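Local coordinates for protein AvrRxo1-ORF1 (Xanthomonas oryzae pv. oryzicola, PDB 4Z8T) that is a type III effector with a polynucleotide kinase domain, probably a phosphotransferase of the zeta-toxin-like P-loop class, and binds its partner AvrRxo1-ORF2, at residues F262-E265 and L269-K272; T83-V88 and R241-A246; A69-T74 and S222-V227; D229-I232 and S236-N239; A55-S60 and L93-G98. All coordinates share one frame; numbering follows the deposited sequence.

Interaction 1. Residues F262-E265 and L269-K272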
# COMPACT_ATOMS: atom_id res chain seq x y z
N PHE A 262 26.26 -7.51 -5.92
CA PHE A 262 24.91 -7.11 -5.52
C PHE A 262 23.87 -8.16 -5.88
O PHE A 262 23.79 -8.60 -7.03
CB PHE A 262 24.55 -5.76 -6.16
CG PHE A 262 23.13 -5.34 -5.93
CD1 PHE A 262 22.67 -5.06 -4.64
CD2 PHE A 262 22.25 -5.20 -6.99
CE1 PHE A 262 21.36 -4.65 -4.43
CE2 PHE A 262 20.94 -4.81 -6.77
CZ PHE A 262 20.49 -4.53 -5.50
N SER A 263 23.07 -8.57 -4.90
CA SER A 263 22.04 -9.57 -5.10
C SER A 263 20.78 -9.12 -4.41
O SER A 263 20.83 -8.38 -3.44
CB SER A 263 22.47 -10.89 -4.48
OG SER A 263 23.63 -11.39 -5.13
N VAL A 264 19.64 -9.57 -4.90
CA VAL A 264 18.38 -9.29 -4.23
C VAL A 264 17.76 -10.60 -3.84
O VAL A 264 17.13 -11.27 -4.66
CB VAL A 264 17.42 -8.49 -5.12
CG1 VAL A 264 16.10 -8.21 -4.38
CG2 VAL A 264 18.07 -7.18 -5.54
N GLU A 265 17.94 -10.98 -2.58
CA GLU A 265 17.43 -12.26 -2.09
C GLU A 265 15.91 -12.31 -1.95
O GLU A 265 15.33 -13.40 -2.00
CB GLU A 265 18.09 -12.59 -0.75
CG GLU A 265 19.60 -12.89 -0.85
CD GLU A 265 20.47 -11.64 -0.85
OE1 GLU A 265 21.70 -11.77 -1.04
OE2 GLU A 265 19.93 -10.54 -0.63
N LEU A 269 9.98 -8.14 -0.84
CA LEU A 269 10.28 -7.31 0.30
C LEU A 269 11.11 -6.09 -0.09
O LEU A 269 10.93 -5.03 0.50
CB LEU A 269 10.97 -8.11 1.41
CG LEU A 269 10.07 -8.81 2.42
CD1 LEU A 269 10.95 -9.58 3.40
CD2 LEU A 269 9.19 -7.80 3.14
N TYR A 270 12.02 -6.23 -1.05
CA TYR A 270 12.88 -5.11 -1.44
C TYR A 270 12.04 -3.96 -1.98
O TYR A 270 12.27 -2.80 -1.64
CB TYR A 270 13.89 -5.57 -2.49
CG TYR A 270 15.04 -4.62 -2.75
CD1 TYR A 270 15.72 -4.00 -1.72
CD2 TYR A 270 15.48 -4.39 -4.05
CE1 TYR A 270 16.81 -3.15 -1.97
CE2 TYR A 270 16.57 -3.54 -4.31
CZ TYR A 270 17.22 -2.92 -3.27
OH TYR A 270 18.29 -2.09 -3.54
N GLU A 271 11.06 -4.29 -2.81
CA GLU A 271 10.13 -3.29 -3.32
C GLU A 271 9.39 -2.61 -2.15
O GLU A 271 9.23 -1.39 -2.13
CB GLU A 271 9.14 -3.92 -4.32
CG GLU A 271 8.18 -2.92 -4.96
CD GLU A 271 7.29 -3.53 -6.02
OE1 GLU A 271 7.36 -4.76 -6.23
OE2 GLU A 271 6.49 -2.78 -6.65
N LYS A 272 8.97 -3.40 -1.20
CA LYS A 272 8.26 -2.83 -0.10
C LYS A 272 9.05 -1.94 0.87
O LYS A 272 8.62 -0.90 1.25
CB LYS A 272 7.51 -3.96 0.62
CG LYS A 272 6.68 -3.57 1.75
CD LYS A 272 6.24 -4.77 2.57
CE LYS A 272 5.01 -5.41 1.97
NZ LYS A 272 4.15 -4.40 1.28

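Interaction 2. Residues T83-V88 and R241-A246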
# COMPACT_ATOMS: atom_id res chain seq x y z
N THR A 83 23.54 -10.03 17.03
CA THR A 83 23.89 -11.23 17.78
C THR A 83 23.98 -12.48 16.89
O THR A 83 24.89 -13.30 17.04
CB THR A 83 22.86 -11.47 18.91
OG1 THR A 83 22.88 -10.35 19.81
CG2 THR A 83 23.17 -12.76 19.68
N LYS A 84 23.06 -12.60 15.94
CA LYS A 84 22.92 -13.80 15.14
C LYS A 84 23.68 -13.74 13.82
O LYS A 84 24.19 -14.76 13.34
CB LYS A 84 21.44 -14.01 14.87
CG LYS A 84 21.08 -15.20 14.03
CD LYS A 84 19.57 -15.25 13.85
CE LYS A 84 19.11 -16.50 13.13
NZ LYS A 84 17.65 -16.72 13.35
N LYS A 85 23.75 -12.55 13.24
CA LYS A 85 24.23 -12.42 11.86
C LYS A 85 25.59 -11.77 11.73
O LYS A 85 26.11 -11.63 10.63
CB LYS A 85 23.20 -11.67 11.00
CG LYS A 85 21.82 -12.28 11.00
CD LYS A 85 21.85 -13.78 10.68
CE LYS A 85 22.37 -14.07 9.28
NZ LYS A 85 22.40 -15.54 9.01
N ILE A 86 26.18 -11.36 12.85
CA ILE A 86 27.53 -10.81 12.82
C ILE A 86 28.35 -11.55 13.87
O ILE A 86 28.69 -10.98 14.91
CB ILE A 86 27.57 -9.26 13.09
CG1 ILE A 86 26.42 -8.54 12.37
CG2 ILE A 86 28.93 -8.68 12.68
CD1 ILE A 86 26.23 -7.11 12.83
N PRO A 87 28.66 -12.83 13.61
CA PRO A 87 29.29 -13.68 14.63
C PRO A 87 30.54 -13.10 15.30
O PRO A 87 30.72 -13.31 16.51
CB PRO A 87 29.67 -14.96 13.86
CG PRO A 87 28.74 -15.00 12.70
CD PRO A 87 28.47 -13.55 12.33
N VAL A 88 31.42 -12.43 14.56
CA VAL A 88 32.63 -11.89 15.18
C VAL A 88 32.28 -10.80 16.20
O VAL A 88 32.91 -10.70 17.25
CB VAL A 88 33.69 -11.45 14.13
CG1 VAL A 88 33.37 -10.07 13.51
CG2 VAL A 88 35.09 -11.45 14.74
N ARG A 241 24.34 -5.62 4.13
CA ARG A 241 23.25 -6.60 4.14
C ARG A 241 22.00 -5.93 4.66
O ARG A 241 22.06 -5.17 5.64
CB ARG A 241 23.59 -7.79 5.04
CG ARG A 241 24.60 -8.75 4.44
CD ARG A 241 24.97 -9.84 5.44
NE ARG A 241 25.83 -9.30 6.49
CZ ARG A 241 25.96 -9.85 7.70
NH1 ARG A 241 25.28 -10.95 7.99
NH2 ARG A 241 26.76 -9.29 8.59
N LEU A 242 20.88 -6.22 4.02
CA LEU A 242 19.58 -5.67 4.41
C LEU A 242 18.70 -6.81 4.86
O LEU A 242 18.49 -7.75 4.12
CB LEU A 242 18.91 -5.01 3.21
CG LEU A 242 17.44 -4.61 3.38
CD1 LEU A 242 17.23 -3.59 4.52
CD2 LEU A 242 16.96 -4.01 2.06
N PHE A 243 18.15 -6.70 6.07
CA PHE A 243 17.25 -7.74 6.57
C PHE A 243 15.90 -7.11 6.77
O PHE A 243 15.82 -6.02 7.32
CB PHE A 243 17.74 -8.29 7.92
CG PHE A 243 19.04 -9.04 7.82
CD1 PHE A 243 19.06 -10.38 7.49
CD2 PHE A 243 20.25 -8.38 8.03
CE1 PHE A 243 20.28 -11.07 7.39
CE2 PHE A 243 21.46 -9.07 7.93
CZ PHE A 243 21.48 -10.39 7.61
N GLY A 244 14.86 -7.79 6.31
CA GLY A 244 13.50 -7.30 6.45
C GLY A 244 12.69 -8.31 7.23
O GLY A 244 13.20 -9.38 7.55
N THR A 245 11.45 -7.97 7.51
CA THR A 245 10.63 -8.80 8.39
C THR A 245 9.51 -9.46 7.60
O THR A 245 8.69 -8.78 6.97
CB THR A 245 10.06 -7.97 9.54
OG1 THR A 245 11.13 -7.33 10.25
CG2 THR A 245 9.26 -8.87 10.52
N ALA A 246 9.48 -10.79 7.63
CA ALA A 246 8.41 -11.56 7.00
C ALA A 246 7.12 -11.44 7.80
O ALA A 246 7.11 -10.89 8.90
CB ALA A 246 8.81 -13.01 6.87

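Interaction 3. Residues A69-T74 and S222-V227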
# COMPACT_ATOMS: atom_id res chain seq x y z
N ALA A 69 28.36 -0.82 11.36
CA ALA A 69 27.26 0.13 11.39
C ALA A 69 25.96 -0.67 11.42
O ALA A 69 25.72 -1.51 10.56
CB ALA A 69 27.31 1.04 10.14
N LEU A 70 25.14 -0.44 12.44
CA LEU A 70 23.84 -1.09 12.52
C LEU A 70 22.77 -0.04 12.24
O LEU A 70 22.39 0.74 13.12
CB LEU A 70 23.63 -1.68 13.92
CG LEU A 70 24.83 -2.51 14.40
CD1 LEU A 70 24.65 -2.99 15.85
CD2 LEU A 70 25.03 -3.67 13.46
N ARG A 71 22.32 -0.00 10.99
CA ARG A 71 21.31 0.95 10.54
C ARG A 71 19.92 0.40 10.77
O ARG A 71 19.67 -0.78 10.55
CB ARG A 71 21.50 1.18 9.03
CG ARG A 71 20.57 2.21 8.42
CD ARG A 71 20.95 2.55 6.98
NE ARG A 71 20.19 3.70 6.52
CZ ARG A 71 19.03 3.64 5.86
NH1 ARG A 71 18.47 2.47 5.59
NH2 ARG A 71 18.41 4.76 5.52
N GLY A 72 19.00 1.26 11.19
CA GLY A 72 17.60 0.86 11.21
C GLY A 72 16.82 1.63 12.24
O GLY A 72 17.39 2.16 13.19
N ASN A 73 15.50 1.66 12.03
CA ASN A 73 14.61 2.39 12.92
C ASN A 73 14.53 1.76 14.32
O ASN A 73 14.97 0.64 14.55
CB ASN A 73 13.21 2.45 12.30
CG ASN A 73 12.34 3.52 12.91
OD1 ASN A 73 12.83 4.53 13.42
ND2 ASN A 73 11.02 3.30 12.85
N THR A 74 13.94 2.52 15.22
CA THR A 74 13.74 2.09 16.60
C THR A 74 13.01 0.75 16.70
O THR A 74 11.99 0.53 16.04
CB THR A 74 12.92 3.18 17.32
OG1 THR A 74 13.59 4.44 17.17
CG2 THR A 74 12.77 2.87 18.79
N SER A 222 13.14 5.84 3.07
CA SER A 222 13.32 6.74 1.93
C SER A 222 14.77 6.85 1.47
O SER A 222 15.04 7.09 0.28
CB SER A 222 12.77 8.14 2.24
OG SER A 222 11.36 8.09 2.41
N ASN A 223 15.70 6.69 2.40
CA ASN A 223 17.11 6.84 2.10
C ASN A 223 17.88 5.53 1.99
O ASN A 223 19.09 5.53 1.82
CB ASN A 223 17.77 7.74 3.13
CG ASN A 223 17.28 9.16 3.02
OD1 ASN A 223 17.52 9.82 2.01
ND2 ASN A 223 16.59 9.64 4.05
N ARG A 224 17.16 4.41 2.06
CA ARG A 224 17.80 3.10 2.03
C ARG A 224 18.57 2.81 0.74
O ARG A 224 19.69 2.30 0.79
CB ARG A 224 16.72 2.03 2.26
CG ARG A 224 17.21 0.60 2.24
CD ARG A 224 16.24 -0.25 3.03
NE ARG A 224 16.52 -0.19 4.46
CZ ARG A 224 15.59 -0.22 5.42
NH1 ARG A 224 14.31 -0.28 5.11
NH2 ARG A 224 15.97 -0.20 6.70
N MSE A 225 17.98 3.14 -0.40
CA MSE A 225 18.64 2.79 -1.66
C MSE A 225 19.89 3.64 -1.90
O MSE A 225 20.82 3.20 -2.57
CB MSE A 225 17.66 2.84 -2.83
CG MSE A 225 16.62 1.74 -2.70
SE MSE A 225 15.39 1.69 -4.22
CE MSE A 225 16.39 0.47 -5.30
N TYR A 226 19.91 4.84 -1.33
CA TYR A 226 21.12 5.67 -1.38
C TYR A 226 22.27 4.97 -0.68
O TYR A 226 23.41 4.97 -1.16
CB TYR A 226 20.89 7.04 -0.74
CG TYR A 226 22.14 7.88 -0.66
CD1 TYR A 226 23.00 7.79 0.43
CD2 TYR A 226 22.48 8.74 -1.70
CE1 TYR A 226 24.16 8.55 0.49
CE2 TYR A 226 23.64 9.50 -1.63
CZ TYR A 226 24.47 9.40 -0.54
OH TYR A 226 25.62 10.16 -0.49
N VAL A 227 21.99 4.36 0.47
CA VAL A 227 23.02 3.62 1.17
C VAL A 227 23.52 2.45 0.33
O VAL A 227 24.72 2.23 0.20
CB VAL A 227 22.51 3.11 2.55
CG1 VAL A 227 23.61 2.35 3.27
CG2 VAL A 227 22.03 4.29 3.38
O HOH W 1 14.74 0.25 9.68

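Interaction 4. Residues D229-I232 and S236-N239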
# COMPACT_ATOMS: atom_id res chain seq x y z
N ASP A 229 23.47 2.11 -2.84
CA ASP A 229 24.22 2.65 -3.98
C ASP A 229 25.67 2.90 -3.62
O ASP A 229 26.55 2.73 -4.45
CB ASP A 229 23.61 3.98 -4.48
CG ASP A 229 22.51 3.79 -5.50
OD1 ASP A 229 22.36 2.67 -6.03
OD2 ASP A 229 21.81 4.78 -5.78
N ARG A 230 25.93 3.32 -2.39
CA ARG A 230 27.32 3.55 -2.00
C ARG A 230 28.14 2.28 -2.04
O ARG A 230 29.32 2.32 -2.40
CB ARG A 230 27.41 4.21 -0.61
CG ARG A 230 26.63 5.51 -0.47
CD ARG A 230 27.26 6.72 -1.17
NE ARG A 230 27.27 6.64 -2.63
CZ ARG A 230 26.21 6.80 -3.43
NH1 ARG A 230 26.36 6.72 -4.75
NH2 ARG A 230 25.00 7.03 -2.93
N PHE A 231 27.54 1.15 -1.65
CA PHE A 231 28.24 -0.11 -1.68
C PHE A 231 28.32 -0.71 -3.07
O PHE A 231 29.31 -1.35 -3.42
CB PHE A 231 27.63 -1.11 -0.69
CG PHE A 231 27.87 -0.73 0.75
CD1 PHE A 231 27.06 0.20 1.37
CD2 PHE A 231 28.91 -1.29 1.47
CE1 PHE A 231 27.29 0.56 2.69
CE2 PHE A 231 29.15 -0.93 2.80
CZ PHE A 231 28.33 -0.01 3.40
N ILE A 232 27.27 -0.51 -3.87
CA ILE A 232 27.31 -0.96 -5.26
C ILE A 232 28.43 -0.22 -5.99
O ILE A 232 29.14 -0.81 -6.80
CB ILE A 232 25.97 -0.73 -5.97
CG1 ILE A 232 24.90 -1.66 -5.38
CG2 ILE A 232 26.09 -0.97 -7.47
CD1 ILE A 232 23.52 -1.45 -5.97
N SER A 236 35.34 -1.54 -2.40
CA SER A 236 36.35 -1.44 -1.36
C SER A 236 35.80 -0.84 -0.07
O SER A 236 36.48 -0.86 0.96
CB SER A 236 37.54 -0.61 -1.84
OG SER A 236 37.24 0.77 -1.84
N LEU A 237 34.56 -0.33 -0.12
CA LEU A 237 34.00 0.35 1.04
C LEU A 237 33.78 -0.64 2.19
O LEU A 237 34.03 -0.32 3.36
CB LEU A 237 32.66 1.00 0.68
CG LEU A 237 31.90 1.69 1.81
CD1 LEU A 237 32.74 2.80 2.42
CD2 LEU A 237 30.59 2.25 1.26
N GLY A 238 33.34 -1.84 1.83
CA GLY A 238 32.99 -2.85 2.81
C GLY A 238 31.82 -3.68 2.31
O GLY A 238 31.66 -3.88 1.11
N ASN A 239 30.97 -4.14 3.23
CA ASN A 239 29.86 -4.98 2.82
C ASN A 239 28.55 -4.45 3.40
O ASN A 239 28.56 -3.78 4.42
CB ASN A 239 30.08 -6.42 3.26
CG ASN A 239 31.32 -7.02 2.61
OD1 ASN A 239 31.43 -7.06 1.39
ND2 ASN A 239 32.28 -7.43 3.43
O HOH W 2 30.50 -2.85 -1.51

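Interaction 5. Residues A55-S60 and L93-G98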
# COMPACT_ATOMS: atom_id res chain seq x y z
N ALA A 55 37.35 -3.87 20.70
CA ALA A 55 38.35 -3.77 19.65
C ALA A 55 39.41 -4.86 19.75
O ALA A 55 39.83 -5.42 18.73
CB ALA A 55 39.00 -2.39 19.66
N GLU A 56 39.85 -5.17 20.96
CA GLU A 56 40.87 -6.20 21.12
C GLU A 56 40.29 -7.58 20.81
O GLU A 56 40.99 -8.42 20.23
CB GLU A 56 41.46 -6.19 22.53
CG GLU A 56 42.27 -4.95 22.89
CD GLU A 56 43.62 -4.86 22.19
OE1 GLU A 56 44.00 -5.79 21.45
OE2 GLU A 56 44.32 -3.84 22.40
N SER A 57 39.03 -7.81 21.18
CA SER A 57 38.37 -9.07 20.81
C SER A 57 38.29 -9.25 19.31
O SER A 57 38.66 -10.30 18.78
CB SER A 57 36.97 -9.17 21.42
OG SER A 57 36.32 -10.38 21.04
N LEU A 58 37.79 -8.21 18.62
CA LEU A 58 37.65 -8.26 17.17
C LEU A 58 39.00 -8.49 16.48
O LEU A 58 39.08 -9.28 15.55
CB LEU A 58 37.01 -6.96 16.67
CG LEU A 58 35.56 -6.80 17.12
CD1 LEU A 58 35.09 -5.35 16.99
CD2 LEU A 58 34.64 -7.72 16.30
N GLU A 59 40.05 -7.81 16.94
CA GLU A 59 41.35 -7.96 16.29
C GLU A 59 41.93 -9.36 16.49
O GLU A 59 42.50 -9.96 15.57
CB GLU A 59 42.34 -6.90 16.79
CG GLU A 59 43.72 -7.02 16.16
CD GLU A 59 44.65 -5.96 16.65
OE1 GLU A 59 44.28 -4.77 16.58
OE2 GLU A 59 45.76 -6.31 17.12
N SER A 60 41.77 -9.87 17.70
CA SER A 60 42.22 -11.21 18.04
C SER A 60 41.51 -12.25 17.18
O SER A 60 42.07 -13.31 16.87
CB SER A 60 41.95 -11.49 19.51
OG SER A 60 42.40 -12.78 19.86
N LEU A 93 30.79 -8.55 21.78
CA LEU A 93 29.77 -7.96 22.65
C LEU A 93 29.50 -8.84 23.87
O LEU A 93 29.10 -8.34 24.92
CB LEU A 93 28.48 -7.74 21.87
CG LEU A 93 28.53 -6.62 20.83
CD1 LEU A 93 27.30 -6.66 19.91
CD2 LEU A 93 28.64 -5.26 21.52
N LYS A 94 29.72 -10.13 23.73
CA LYS A 94 29.55 -11.03 24.87
C LYS A 94 30.52 -10.62 25.99
O LYS A 94 30.16 -10.64 27.17
CB LYS A 94 29.79 -12.47 24.45
CG LYS A 94 29.27 -13.50 25.44
CD LYS A 94 29.60 -14.90 24.95
CE LYS A 94 29.03 -15.95 25.89
NZ LYS A 94 29.39 -17.32 25.43
N LYS A 95 31.72 -10.21 25.61
CA LYS A 95 32.77 -9.88 26.58
C LYS A 95 32.50 -8.58 27.33
O LYS A 95 33.06 -8.34 28.40
CB LYS A 95 34.14 -9.83 25.89
CG LYS A 95 34.57 -11.17 25.33
CD LYS A 95 35.88 -11.06 24.55
CE LYS A 95 36.23 -12.39 23.88
NZ LYS A 95 37.21 -12.26 22.75
N THR A 96 31.63 -7.73 26.78
CA THR A 96 31.34 -6.43 27.37
C THR A 96 29.89 -6.33 27.83
O THR A 96 29.43 -5.25 28.21
CB THR A 96 31.58 -5.28 26.38
OG1 THR A 96 30.69 -5.43 25.26
CG2 THR A 96 33.02 -5.28 25.89
N ALA A 97 29.17 -7.46 27.78
CA ALA A 97 27.73 -7.49 28.03
C ALA A 97 27.01 -6.43 27.20
O ALA A 97 26.07 -5.78 27.68
CB ALA A 97 27.42 -7.30 29.52
N GLY A 98 27.45 -6.26 25.96
CA GLY A 98 26.80 -5.34 25.05
C GLY A 98 27.27 -3.90 25.07
O GLY A 98 26.81 -3.09 24.26

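Interaction 1. Residues F262-E265 and L269-K272
Y270 reaches from helix 267-272 to V264 and F262, and its side chain can be followed atom by atom. CB starts against V264, 3.9 Å from CG1. CG is turned anti to the backbone N (chi1 -166°), which carries the ring out to V264 and F262. The CD2 side of the ring then runs past both V264 methyls: CD2 lies 3.9 Å from V264 CG1, and CE2 lies 4.1 Å from V264 CG2. The valine side chain crosses the tyrosine at about a right angle and meets its ring obliquely. The two segments belong to a tight strand-loop-helix connection: strand 261-263 is the outermost strand of the mixed sheet within this chain, and only three residues separate the segments, a short link that brings Y270 against V264 and F262. At the tip, Y270 OH stands 3.8 Å from F262 CZ, and F262 arrives from the opposite direction. This is a van der Waals approach; the polar need of the hydroxyl is met by a hydrogen bond to ND1 of H13 in the AvrRxo1-ORF2 chain. The same histidine packs edge-to-face with the F262 ring.

Interaction 2. Residues T83-V88 and R241-A246
R241 points its guanidinium end-on at the backbone carbonyl of K85, with both terminal nitrogens directed at one oxygen. R241 NH1 donates to K85 O at 2.8 Å with an N-H...O angle of 157°, while R241 NH2 gives a longer and more bent bond to the same K85 O, 3.2 Å at 137°. The oxygen lies almost in the guanidinium plane, yet the arginine is not in the plane of the carbonyl: both nitrogens approach from the same face of it. A bend at chi3 (-73°) turns the end of the arginine chain to this approach. Beside it, K85 and F243 meet at a slant. The lysine chain, folded at chi2 and chi3, lays CG 3.9 Å from F243 CZ and CE 4.1 Å from F243 CE1. On the other flank I86 CG1 packs 3.9 Å from R241 NH2. I86 follows the end of helix 78-85 and precedes helix 87-95; its side chain also touches strands 66-71 and 179-185, and the contact thus ties this junction to strand 238-245. Chemically, the K85 carbonyl sits where helix 78-85 ends, and a cationic donor pair there probably offsets the partial negative charge of that end; R241 NH2 also has a long, weak ion pair with E181, and K85 NZ ends 5.5 Å from R241 NH1, its chain leading away from the arginine.

Interaction 3. Residues A69-T74 and S222-V227
R71, in strand 66-71, carries nearly all of the first segment's share of the contact. CG is anti to the backbone N (chi1 -177°) and the chain runs extended to NE, bringing the guanidinium to the start of helix 224-233. V227 CG2 lies over one face of that group, 3.7 Å from R71 NE and offset toward its rim. R224 meets it differently: its NE is at the edge of the R71 guanidinium, 3.5 Å from R71 NH1, and the two guanidinium planes are nearly perpendicular (88°). These are two donors and share no bond; D184 forms salt bridges with both, which probably offsets their like charges, and D186 takes a second one from R224. R71 NH2 passes 3.7 Å from the backbone C of N223, while the carbonyls of L160, S161 and V220 take hydrogen bonds from the R71 side chain. Next comes G72, with a positive phi (154°), in what resembles the opening of a Walker A P-loop. At N73 a water bridges the two segments, accepting from N73 N at 2.8 Å and R224 NH2 at 3.3 Å. N73 OD1 then receives a weak bond from T74 N, 2.9 Å. Strand 66-71 lies between strands 154-157 and 179-185, and helix 224-233 packs on the sheet beside helix 163-176, with V227 touching L182 and I166 while R224 touches L242 of strand 238-245.

Interaction 4. Residues D229-I232 and S236-N239
The backbone turns back within a few residues, so that F231 in helix 224-233 and L237 just ahead of strand 238-245 come within 6.4 Å between CA atoms. L237 lays a methyl squarely on the F231 ring: CD2 is 3.7 Å from the ring centroid and only 6° off the ring normal, a CH-pi contact over the centre of the face. With CG anti to the backbone N (chi1 177°), the leucine branch extends toward the helix and crosses the phenylalanine at about a right angle. L237 CD2 also lies 3.9 Å from R230 O, so the same methyl spans ring and helix backbone. The rim of the F231 ring faces the chain beyond L237. G238 O is at the edge, near the ring plane, 3.8 Å from CD2 of F231, whereas N239 O approaches F231 CE2 obliquely at 3.3 Å. No hydrogen bond joins the segments directly; water 2 stands between F231 O (2.7 Å) and G238 O (3.0 Å), within hydrogen-bonding distance of both. G238 adopts a positive phi of 146° as the chain enters the strand. Around the pair, F231 touches V180 and L182 of strand 179-185, L237 reaches I170 of helix 163-176, and D229 meets K17 and H13 of the AvrRxo1-ORF2 chain. This is a short helix-to-strand connection of an alpha/beta fold: the helix lies against the sheet, and the chain enters strand 238-245 parallel to strand 179-185, as in the core of P-loop kinases.

Interaction 5. Residues A55-S60 and L93-G98
S57 and K95 meet through a single hydrogen bond, K95 NZ donating to S57 OG over 2.7 Å. The lysine approaches with its outer methylenes as well: K95 CE is 3.5 Å from S57 OG, and K95 CD is 3.8 Å from S57 CB, so the end of the chain runs across the serine side chain before the ammonium reaches the hydroxyl. Two torsions set this up. S57 carries OG anti to its own N (chi1 179°), directing the oxygen to the K95 ammonium, and K95 is extended beyond CG; the closest CA pair of the two segments, S57 and K95, is 8.1 Å apart. One shell further out the helices pack through mostly apolar side chains. S57 and L58 both touch A92, L58 also touches V88, and L93 packs on L54 of helix 34-60. The lysine stands at the last helical turn of 87-95, which closes in a Schellman motif: G98 N bonds to L93 O at 2.9 Å, A97 N makes a weak bond to K94 O, and A97 takes the positive phi of the C-prime position. The contact therefore joins the C-terminal ends of helices 34-60 and 87-95. Chemically it pairs a charged donor with a neutral hydroxyl, a short bond made by an otherwise exposed lysine to a buried serine.

In the fold
Interactions 1 to 4 all reach one mixed sheet, and interaction 5 packs helices 34-60 and 87-95 beside it. Interaction 3, at the P-loop-like turn, is central: its centre is about 14 Å from those of interactions 1, 2 and 4. L242 CD1 lies 3.5 Å from R224 NE and I86 CD1 3.7 Å from L70 CD2, joining interactions 2 and 3. Y270 OH is 3.6 Å from M225 CE, and F262 CG is 3.9 Å from I232 CD1, so interaction 1 rests on helix 224-233, used by interactions 3 and 4; H13 of AvrRxo1-ORF2 touches all three. Interaction 5 meets interaction 2 where L58 CD2 is 3.6 Å from V88 O.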